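Type IV pilus biogenesis protein PilB (Streptococcus sanguinis, PDB 7B7P) is a bimodular minor type IV pilin with a direct role in adhesion, its von Willebrand factor A-like module carrying a magnesium-binding MIDAS. Local coordinates at residues V365-F370 / T394-A399; I162-V167 / Y278-T283; R196-I201 / A404-F409. All blocks are in the same frame, centred on the assembly; numbering follows the deposited sequence.

In the fold
The three contacts show how a doubly wound alpha/beta domain is built. Contacts 1 and 2 are both parallel strand pairings in one sheet, joined where strand 364-370 lies beside strand 276-283: N366 and I368 there exchange backbone hydrogen bonds with L281. Contact 2 is wholly buried and mostly aliphatic and aromatic; contact 1, further along the sheet, is only partly buried and includes the exposed K395. Contact 3 lies in the helical layer on one side of the sheet, pairing helices instead of strands. No backbone bonds join its segments, and one buried lysine bonds to a glutamine beside apolar packing. L405 and F409 carry that packing on to contacts 1 and 2, touching I368, V280 and L282.

Contact 1 of 3, residues V365-F370 / T394-A399; sequences VNVIGF and TKYVSA
This is a parallel pairing of two neighbouring strands, 365-370 and 394-399, in the main sheet of the von Willebrand factor A-like module. Five backbone hydrogen bonds join them, alternating in direction as parallel strands require; V367 N to K395 O, at 3.0 Å and 173°, is nearly straight. The strands are the two arms of a beta-alpha-beta unit whose helix, 380-388, packs through T384 on the face bearing V367 and Y396. Across that face Y396 leans toward its partner strand. With CG anti to the backbone N (chi1 176°), its ring runs forward along the sheet: CD1 lies 4.0 Å from V367 CG1, CE1 3.4 Å from G369 N, and OH 3.5 Å from G369 CA. The phenol can lie this close to the backbone because G369 has no side chain on that face. On the other face the small A399 fits between larger neighbours: its CB meets I368 CG2 at 4.2 Å and F370 CD1 at 4.1 Å, beneath helix 402-424, which touches I368 through F409 and F370 through L405. Toward the start of the strands the amide oxygen OD1 of N366 rests 3.6 Å from CD of K395, against the aliphatic part of the lysine.

Contact 2 of 3, residues I162-V167 / Y278-T283; sequences IAVSFV and YIVLLT
F166 lies alongside V280, the two side chains rising together from the sheet, with ring atom CD1 3.8 Å from V280 CB. The ring is placed by a first torsion of -75°, which sets CG beside its own backbone N and anti to the carbonyl carbon. V164 CG1 then stands 3.9 Å above one face of the F166 ring, offset toward the rim, and reaches V280 CG2 across the strands at 4.2 Å. Further back, Y278 is met in two ways: I162 CG2 approaches in the plane of the ring, at its edge, 3.9 Å from CE2, while V164 CG2 comes in obliquely near CD2.

The opposite face is aliphatic apart from S165. There I279 CD1 touches S165 CB at 3.8 Å, and V167 CG1 crosses L281 CD1 at 4.1 Å; L262 and L269 of helix 258-270 pack on I279. Between the two faces run the backbone bonds of adjacent parallel strands, among them S165 N to Y278 O at 2.7 Å and L282 N to V167 O at 2.9 Å, whereas Y278 N to A163 O is bent and weak. These are inner strands of the Rossmann-like von Willebrand factor A fold. Strand 162-169 ends at D169, the first residue of the DxSxS sequence that includes the magnesium ligand S173, and strand 276-283 leads directly into the ligand D284.

The polar side chains find partners beyond the pair: S165 OG bonds to N215 and Y278 OH to D419. With these polar ends bonded outside the pair, the two segments are joined by main-chain bonds and apolar contact alone, while a bond from T283 OG1 to D169 ties the ends of the two strands together beside the metal site.

Contact 3 of 3, residues R196-I201 / A404-F409; sequences RKKSVI and ALQKTF
K198 NZ is directed at a group of acceptors on helix 402-424: it donates to Q406 OE1 and has weak, long ion pairs with E402 and E403. The modelled distance from K198 NZ to Q406 OE1, 2.5 Å, is very short, so its exact length is doubtful. The lysine chain bends at its second torsion (chi2 -50°) and then runs out extended, laying its methylenes across the base of the glutamine, with K198 CD 3.8 Å from Q406 CB. I201 CD1 comes within 3.8 Å of the same OE1 from one turn further on.

Alongside this polar pair, apolar contacts are made by L405 CD2, which presses on K198 CB at 3.8 Å, and by F409 CE2, 4.1 Å from S199 CB. The F409 ring also comes obliquely against the K198 backbone carbonyl, its CD2 3.3 Å from K198 O. L405 CD1 stands over one face of that ring, offset toward its edge atoms, while its CD2 reaches K198.

The short helical segments run roughly parallel, 25° apart with axes 9.6 Å from each other. Both belong to the helical layer on one side of the sheet: S199 also meets I244 of helix 238-245, while T408 packs against V397 and L405 against A399 of strand 393-399.

Contact 1 of 3, residues V365-F370 / T394-A399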
loop_
_atom_site.group_PDB
_atom_site.type_symbol
_atom_site.label_atom_id
_atom_site.label_comp_id
_atom_site.label_asym_id
_atom_site.label_seq_id
_atom_site.Cartn_x
_atom_site.Cartn_y
_atom_site.Cartn_z
ATOM N N VAL A 365 -4.864 -5.488 0.274
ATOM C CA VAL A 365 -5.906 -5.444 1.295
ATOM C C VAL A 365 -5.241 -5.219 2.650
ATOM O O VAL A 365 -4.448 -6.051 3.109
ATOM C CB VAL A 365 -6.759 -6.723 1.320
ATOM C CG1 VAL A 365 -7.831 -6.609 2.422
ATOM C CG2 VAL A 365 -7.383 -7.002 -0.070
ATOM N N ASN A 366 -5.596 -4.116 3.300
ATOM C CA ASN A 366 -5.215 -3.839 4.679
ATOM C C ASN A 366 -6.362 -4.251 5.593
ATOM O O ASN A 366 -7.512 -3.857 5.372
ATOM C CB ASN A 366 -4.895 -2.351 4.882
ATOM C CG ASN A 366 -3.542 -1.946 4.293
ATOM O OD1 ASN A 366 -2.520 -1.990 4.977
ATOM N ND2 ASN A 366 -3.540 -1.533 3.037
ATOM N N VAL A 367 -6.052 -5.061 6.597
ATOM C CA VAL A 367 -7.013 -5.452 7.618
ATOM C C VAL A 367 -6.573 -4.884 8.960
ATOM O O VAL A 367 -5.415 -5.047 9.368
ATOM C CB VAL A 367 -7.157 -6.979 7.686
ATOM C CG1 VAL A 367 -8.246 -7.370 8.690
ATOM C CG2 VAL A 367 -7.466 -7.508 6.306
ATOM N N ILE A 368 -7.504 -4.244 9.650
ATOM C CA ILE A 368 -7.262 -3.631 10.943
ATOM C C ILE A 368 -8.140 -4.334 11.959
ATOM O O ILE A 368 -9.374 -4.202 11.918
ATOM C CB ILE A 368 -7.547 -2.127 10.925
ATOM C CG1 ILE A 368 -6.714 -1.432 9.851
ATOM C CG2 ILE A 368 -7.273 -1.511 12.290
ATOM C CD1 ILE A 368 -7.205 -0.016 9.573
ATOM N N GLY A 369 -7.509 -5.082 12.871
ATOM C CA GLY A 369 -8.146 -5.500 14.112
ATOM C C GLY A 369 -8.225 -4.360 15.122
ATOM O O GLY A 369 -7.207 -3.891 15.638
ATOM N N PHE A 370 -9.432 -3.897 15.416
ATOM C CA PHE A 370 -9.649 -2.727 16.251
ATOM C C PHE A 370 -10.450 -3.143 17.492
ATOM O O PHE A 370 -11.682 -3.098 17.513
ATOM C CB PHE A 370 -10.340 -1.638 15.433
ATOM C CG PHE A 370 -10.606 -0.365 16.206
ATOM C CD1 PHE A 370 -9.563 0.335 16.795
ATOM C CD2 PHE A 370 -11.893 0.128 16.326
ATOM C CE1 PHE A 370 -9.793 1.506 17.506
ATOM C CE2 PHE A 370 -12.142 1.305 17.038
ATOM C CZ PHE A 370 -11.079 1.999 17.631
ATOM N N THR A 394 -1.385 -8.547 1.212
ATOM C CA THR A 394 -2.215 -8.308 2.381
ATOM C C THR A 394 -1.339 -7.921 3.559
ATOM O O THR A 394 -0.161 -8.270 3.622
ATOM C CB THR A 394 -3.044 -9.526 2.777
ATOM O OG1 THR A 394 -2.165 -10.572 3.210
ATOM C CG2 THR A 394 -3.914 -10.006 1.615
ATOM N N LYS A 395 -1.938 -7.210 4.504
ATOM C CA LYS A 395 -1.222 -6.764 5.690
ATOM C C LYS A 395 -2.212 -6.643 6.835
ATOM O O LYS A 395 -3.189 -5.888 6.740
ATOM C CB LYS A 395 -0.524 -5.430 5.422
ATOM C CG LYS A 395 0.303 -4.892 6.575
ATOM C CD LYS A 395 0.509 -3.381 6.379
ATOM C CE LYS A 395 1.012 -2.664 7.632
ATOM N NZ LYS A 395 2.149 -3.390 8.248
ATOM N N TYR A 396 -1.944 -7.359 7.921
ATOM C CA TYR A 396 -2.747 -7.267 9.129
ATOM C C TYR A 396 -2.068 -6.392 10.179
ATOM O O TYR A 396 -0.864 -6.501 10.408
ATOM C CB TYR A 396 -3.014 -8.655 9.707
ATOM C CG TYR A 396 -3.759 -8.549 11.000
ATOM C CD1 TYR A 396 -5.060 -8.039 11.028
ATOM C CD2 TYR A 396 -3.149 -8.882 12.215
ATOM C CE1 TYR A 396 -5.751 -7.898 12.228
ATOM C CE2 TYR A 396 -3.840 -8.759 13.414
ATOM C CZ TYR A 396 -5.144 -8.267 13.408
ATOM O OH TYR A 396 -5.833 -8.120 14.585
ATOM N N VAL A 397 -2.860 -5.549 10.839
ATOM C CA VAL A 397 -2.409 -4.712 11.941
ATOM C C VAL A 397 -3.501 -4.702 13.002
ATOM O O VAL A 397 -4.684 -4.560 12.676
ATOM C CB VAL A 397 -2.096 -3.267 11.475
ATOM C CG1 VAL A 397 -1.848 -2.355 12.670
ATOM C CG2 VAL A 397 -0.889 -3.243 10.551
ATOM N N SER A 398 -3.114 -4.840 14.276
ATOM C CA SER A 398 -4.053 -4.661 15.380
ATOM C C SER A 398 -3.874 -3.283 15.995
ATOM O O SER A 398 -2.748 -2.822 16.190
ATOM C CB SER A 398 -3.898 -5.733 16.452
ATOM O OG SER A 398 -2.547 -5.931 16.773
ATOM N N ALA A 399 -4.993 -2.619 16.257
ATOM C CA ALA A 399 -5.035 -1.306 16.884
ATOM C C ALA A 399 -5.869 -1.473 18.140
ATOM O O ALA A 399 -7.098 -1.584 18.062
ATOM C CB ALA A 399 -5.641 -0.250 15.951
#

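Contact 2 of 3, residues I162-V167 / Y278-T283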
loop_
_atom_site.group_PDB
_atom_site.type_symbol
_atom_site.label_atom_id
_atom_site.label_comp_id
_atom_site.label_asym_id
_atom_site.label_seq_id
_atom_site.Cartn_x
_atom_site.Cartn_y
_atom_site.Cartn_z
ATOM N N ILE A 162 -6.151 6.525 -8.068
ATOM C CA ILE A 162 -6.145 5.583 -6.959
ATOM C C ILE A 162 -7.554 5.487 -6.394
ATOM O O ILE A 162 -8.177 6.509 -6.084
ATOM C CB ILE A 162 -5.159 6.013 -5.856
ATOM C CG1 ILE A 162 -3.712 5.901 -6.345
ATOM C CG2 ILE A 162 -5.393 5.205 -4.596
ATOM C CD1 ILE A 162 -2.694 6.577 -5.409
ATOM N N ALA A 163 -8.046 4.264 -6.237
ATOM C CA ALA A 163 -9.322 4.027 -5.588
ATOM C C ALA A 163 -9.096 3.267 -4.291
ATOM O O ALA A 163 -8.270 2.354 -4.233
ATOM C CB ALA A 163 -10.269 3.249 -6.495
ATOM N N VAL A 164 -9.819 3.665 -3.251
ATOM C CA VAL A 164 -9.707 3.059 -1.937
ATOM C C VAL A 164 -11.112 2.743 -1.470
ATOM O O VAL A 164 -11.950 3.641 -1.364
ATOM C CB VAL A 164 -9.001 3.977 -0.923
ATOM C CG1 VAL A 164 -8.927 3.287 0.431
ATOM C CG2 VAL A 164 -7.607 4.367 -1.415
ATOM N N SER A 165 -11.385 1.477 -1.210
ATOM C CA SER A 165 -12.670 1.100 -0.644
ATOM C C SER A 165 -12.486 0.839 0.840
ATOM O O SER A 165 -11.706 -0.043 1.227
ATOM C CB SER A 165 -13.274 -0.123 -1.337
ATOM O OG SER A 165 -14.578 -0.333 -0.814
ATOM N N PHE A 166 -13.186 1.621 1.656
ATOM C CA PHE A 166 -13.239 1.421 3.092
ATOM C C PHE A 166 -14.370 0.474 3.421
ATOM O O PHE A 166 -15.506 0.697 2.996
ATOM C CB PHE A 166 -13.457 2.749 3.819
ATOM C CG PHE A 166 -12.234 3.608 3.856
ATOM C CD1 PHE A 166 -11.220 3.352 4.771
ATOM C CD2 PHE A 166 -12.085 4.651 2.963
ATOM C CE1 PHE A 166 -10.068 4.140 4.793
ATOM C CE2 PHE A 166 -10.951 5.446 2.986
ATOM C CZ PHE A 166 -9.939 5.189 3.894
ATOM N N VAL A 167 -14.072 -0.545 4.222
ATOM C CA VAL A 167 -15.012 -1.616 4.517
ATOM C C VAL A 167 -15.016 -1.801 6.025
ATOM O O VAL A 167 -14.097 -2.410 6.587
ATOM C CB VAL A 167 -14.661 -2.915 3.783
ATOM C CG1 VAL A 167 -15.579 -4.052 4.215
ATOM C CG2 VAL A 167 -14.758 -2.682 2.297
ATOM N N TYR A 278 -7.371 -0.386 -3.593
ATOM C CA TYR A 278 -7.105 -0.729 -2.205
ATOM C C TYR A 278 -8.392 -1.049 -1.462
ATOM O O TYR A 278 -9.396 -0.352 -1.619
ATOM C CB TYR A 278 -6.393 0.429 -1.486
ATOM C CG TYR A 278 -5.011 0.709 -2.029
ATOM C CD1 TYR A 278 -3.928 -0.086 -1.668
ATOM C CD2 TYR A 278 -4.790 1.761 -2.907
ATOM C CE1 TYR A 278 -2.676 0.166 -2.146
ATOM C CE2 TYR A 278 -3.537 2.017 -3.398
ATOM C CZ TYR A 278 -2.483 1.218 -3.020
ATOM O OH TYR A 278 -1.234 1.476 -3.522
ATOM N N ILE A 279 -8.335 -2.076 -0.616
ATOM C CA ILE A 279 -9.339 -2.314 0.417
ATOM C C ILE A 279 -8.729 -2.004 1.783
ATOM O O ILE A 279 -7.625 -2.459 2.100
ATOM C CB ILE A 279 -9.858 -3.760 0.375
ATOM C CG1 ILE A 279 -10.555 -4.034 -0.958
ATOM C CG2 ILE A 279 -10.766 -4.040 1.583
ATOM C CD1 ILE A 279 -12.029 -3.672 -0.968
ATOM N N VAL A 280 -9.451 -1.255 2.598
ATOM C CA VAL A 280 -9.101 -1.066 4.000
ATOM C C VAL A 280 -10.254 -1.628 4.791
ATOM O O VAL A 280 -11.344 -1.049 4.814
ATOM C CB VAL A 280 -8.842 0.405 4.362
ATOM C CG1 VAL A 280 -8.666 0.558 5.868
ATOM C CG2 VAL A 280 -7.623 0.887 3.621
ATOM N N LEU A 281 -10.029 -2.768 5.413
ATOM C CA LEU A 281 -11.080 -3.493 6.096
ATOM C C LEU A 281 -10.831 -3.389 7.589
ATOM O O LEU A 281 -9.747 -3.728 8.055
ATOM C CB LEU A 281 -11.096 -4.955 5.650
ATOM C CG LEU A 281 -12.337 -5.715 6.108
ATOM C CD1 LEU A 281 -12.676 -6.786 5.094
ATOM C CD2 LEU A 281 -12.084 -6.333 7.454
ATOM N N LEU A 282 -11.837 -2.945 8.330
ATOM C CA LEU A 282 -11.742 -2.786 9.771
ATOM C C LEU A 282 -12.749 -3.710 10.433
ATOM O O LEU A 282 -13.926 -3.672 10.091
ATOM C CB LEU A 282 -12.004 -1.331 10.185
ATOM C CG LEU A 282 -11.739 -1.126 11.672
ATOM C CD1 LEU A 282 -11.016 0.215 11.937
ATOM C CD2 LEU A 282 -13.029 -1.221 12.461
ATOM N N THR A 283 -12.299 -4.518 11.386
ATOM C CA THR A 283 -13.207 -5.391 12.109
ATOM C C THR A 283 -12.808 -5.437 13.576
ATOM O O THR A 283 -11.635 -5.261 13.924
ATOM C CB THR A 283 -13.252 -6.820 11.489
ATOM O OG1 THR A 283 -14.203 -7.627 12.192
ATOM C CG2 THR A 283 -11.906 -7.493 11.520
#

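Contact 3 of 3, residues R196-I201 / A404-F409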
loop_
_atom_site.group_PDB
_atom_site.type_symbol
_atom_site.label_atom_id
_atom_site.label_comp_id
_atom_site.label_asym_id
_atom_site.label_seq_id
_atom_site.Cartn_x
_atom_site.Cartn_y
_atom_site.Cartn_z
ATOM N N ARG A 196 -15.383 6.862 13.568
ATOM C CA ARG A 196 -15.825 8.040 12.818
ATOM C C ARG A 196 -14.752 9.129 12.803
ATOM O O ARG A 196 -14.320 9.580 11.732
ATOM C CB ARG A 196 -17.110 8.586 13.414
ATOM C CG ARG A 196 -18.309 7.729 13.206
ATOM C CD ARG A 196 -19.469 8.494 13.726
ATOM N NE ARG A 196 -20.581 7.679 14.196
ATOM C CZ ARG A 196 -21.620 7.358 13.434
ATOM N NH1 ARG A 196 -21.642 7.755 12.170
ATOM N NH2 ARG A 196 -22.627 6.642 13.932
ATOM N N LYS A 197 -14.291 9.548 13.987
ATOM C CA LYS A 197 -13.294 10.615 14.055
ATOM C C LYS A 197 -12.015 10.231 13.313
ATOM O O LYS A 197 -11.498 11.006 12.498
ATOM C CB LYS A 197 -12.980 10.961 15.517
ATOM C CG LYS A 197 -14.179 11.410 16.369
ATOM C CD LYS A 197 -13.720 11.742 17.801
ATOM C CE LYS A 197 -14.818 12.406 18.626
ATOM N NZ LYS A 197 -16.065 11.564 18.739
ATOM N N LYS A 198 -11.486 9.031 13.576
ATOM C CA LYS A 198 -10.167 8.690 13.044
ATOM C C LYS A 198 -10.183 8.447 11.539
ATOM O O LYS A 198 -9.139 8.588 10.883
ATOM C CB LYS A 198 -9.598 7.461 13.761
ATOM C CG LYS A 198 -9.228 7.693 15.216
ATOM C CD LYS A 198 -8.348 8.933 15.377
ATOM C CE LYS A 198 -7.851 9.084 16.810
ATOM N NZ LYS A 198 -7.248 10.441 17.029
ATOM N N SER A 199 -11.326 8.082 10.968
ATOM C CA SER A 199 -11.354 7.918 9.520
ATOM C C SER A 199 -11.608 9.238 8.792
ATOM O O SER A 199 -11.134 9.406 7.660
ATOM C CB SER A 199 -12.381 6.843 9.121
ATOM O OG SER A 199 -13.704 7.204 9.459
ATOM N N VAL A 200 -12.295 10.190 9.430
ATOM C CA VAL A 200 -12.310 11.565 8.923
ATOM C C VAL A 200 -10.882 12.086 8.764
ATOM O O VAL A 200 -10.511 12.624 7.713
ATOM C CB VAL A 200 -13.146 12.473 9.844
ATOM C CG1 VAL A 200 -13.027 13.941 9.410
ATOM C CG2 VAL A 200 -14.603 12.050 9.831
ATOM N N ILE A 201 -10.048 11.900 9.797
ATOM C CA ILE A 201 -8.632 12.268 9.708
ATOM C C ILE A 201 -7.960 11.550 8.541
ATOM O O ILE A 201 -7.191 12.150 7.776
ATOM C CB ILE A 201 -7.918 11.971 11.040
ATOM C CG1 ILE A 201 -8.482 12.851 12.162
ATOM C CG2 ILE A 201 -6.407 12.156 10.916
ATOM C CD1 ILE A 201 -7.666 12.802 13.431
ATOM N N ALA A 404 -3.271 3.955 18.361
ATOM C CA ALA A 404 -2.885 2.897 17.439
ATOM C C ALA A 404 -3.681 3.009 16.139
ATOM O O ALA A 404 -3.120 2.928 15.040
ATOM C CB ALA A 404 -3.087 1.537 18.105
ATOM N N LEU A 405 -4.985 3.251 16.245
ATOM C CA LEU A 405 -5.797 3.365 15.040
ATOM C C LEU A 405 -5.322 4.524 14.167
ATOM O O LEU A 405 -5.090 4.353 12.961
ATOM C CB LEU A 405 -7.271 3.512 15.405
ATOM C CG LEU A 405 -8.146 3.540 14.149
ATOM C CD1 LEU A 405 -7.908 2.304 13.235
ATOM C CD2 LEU A 405 -9.613 3.711 14.508
ATOM N N GLN A 406 -5.121 5.705 14.765
ATOM C CA GLN A 406 -4.655 6.843 13.975
ATOM C C GLN A 406 -3.273 6.586 13.367
ATOM O O GLN A 406 -3.003 6.974 12.223
ATOM C CB GLN A 406 -4.656 8.098 14.836
ATOM C CG GLN A 406 -4.332 9.368 14.087
ATOM C CD GLN A 406 -4.247 10.561 15.019
ATOM O OE1 GLN A 406 -5.241 10.957 15.636
ATOM N NE2 GLN A 406 -3.050 11.127 15.144
ATOM N N LYS A 407 -2.396 5.895 14.095
ATOM C CA LYS A 407 -1.108 5.543 13.511
ATOM C C LYS A 407 -1.266 4.555 12.350
ATOM O O LYS A 407 -0.618 4.713 11.305
ATOM C CB LYS A 407 -0.170 4.980 14.580
ATOM C CG LYS A 407 1.225 4.665 14.029
ATOM C CD LYS A 407 1.972 3.657 14.889
ATOM C CE LYS A 407 3.487 3.715 14.642
ATOM N NZ LYS A 407 4.300 3.034 15.714
ATOM N N THR A 408 -2.109 3.524 12.520
ATOM C CA THR A 408 -2.349 2.565 11.439
ATOM C C THR A 408 -2.907 3.256 10.199
ATOM O O THR A 408 -2.474 2.978 9.071
ATOM C CB THR A 408 -3.311 1.465 11.900
ATOM O OG1 THR A 408 -2.761 0.781 13.032
ATOM C CG2 THR A 408 -3.547 0.466 10.772
ATOM N N PHE A 409 -3.865 4.169 10.386
ATOM C CA PHE A 409 -4.378 4.926 9.249
ATOM C C PHE A 409 -3.261 5.722 8.569
ATOM O O PHE A 409 -3.096 5.660 7.343
ATOM C CB PHE A 409 -5.530 5.820 9.702
ATOM C CG PHE A 409 -6.866 5.114 9.733
ATOM C CD1 PHE A 409 -7.121 4.044 8.868
ATOM C CD2 PHE A 409 -7.871 5.515 10.602
ATOM C CE1 PHE A 409 -8.354 3.391 8.883
ATOM C CE2 PHE A 409 -9.092 4.878 10.620
ATOM C CZ PHE A 409 -9.337 3.804 9.756
#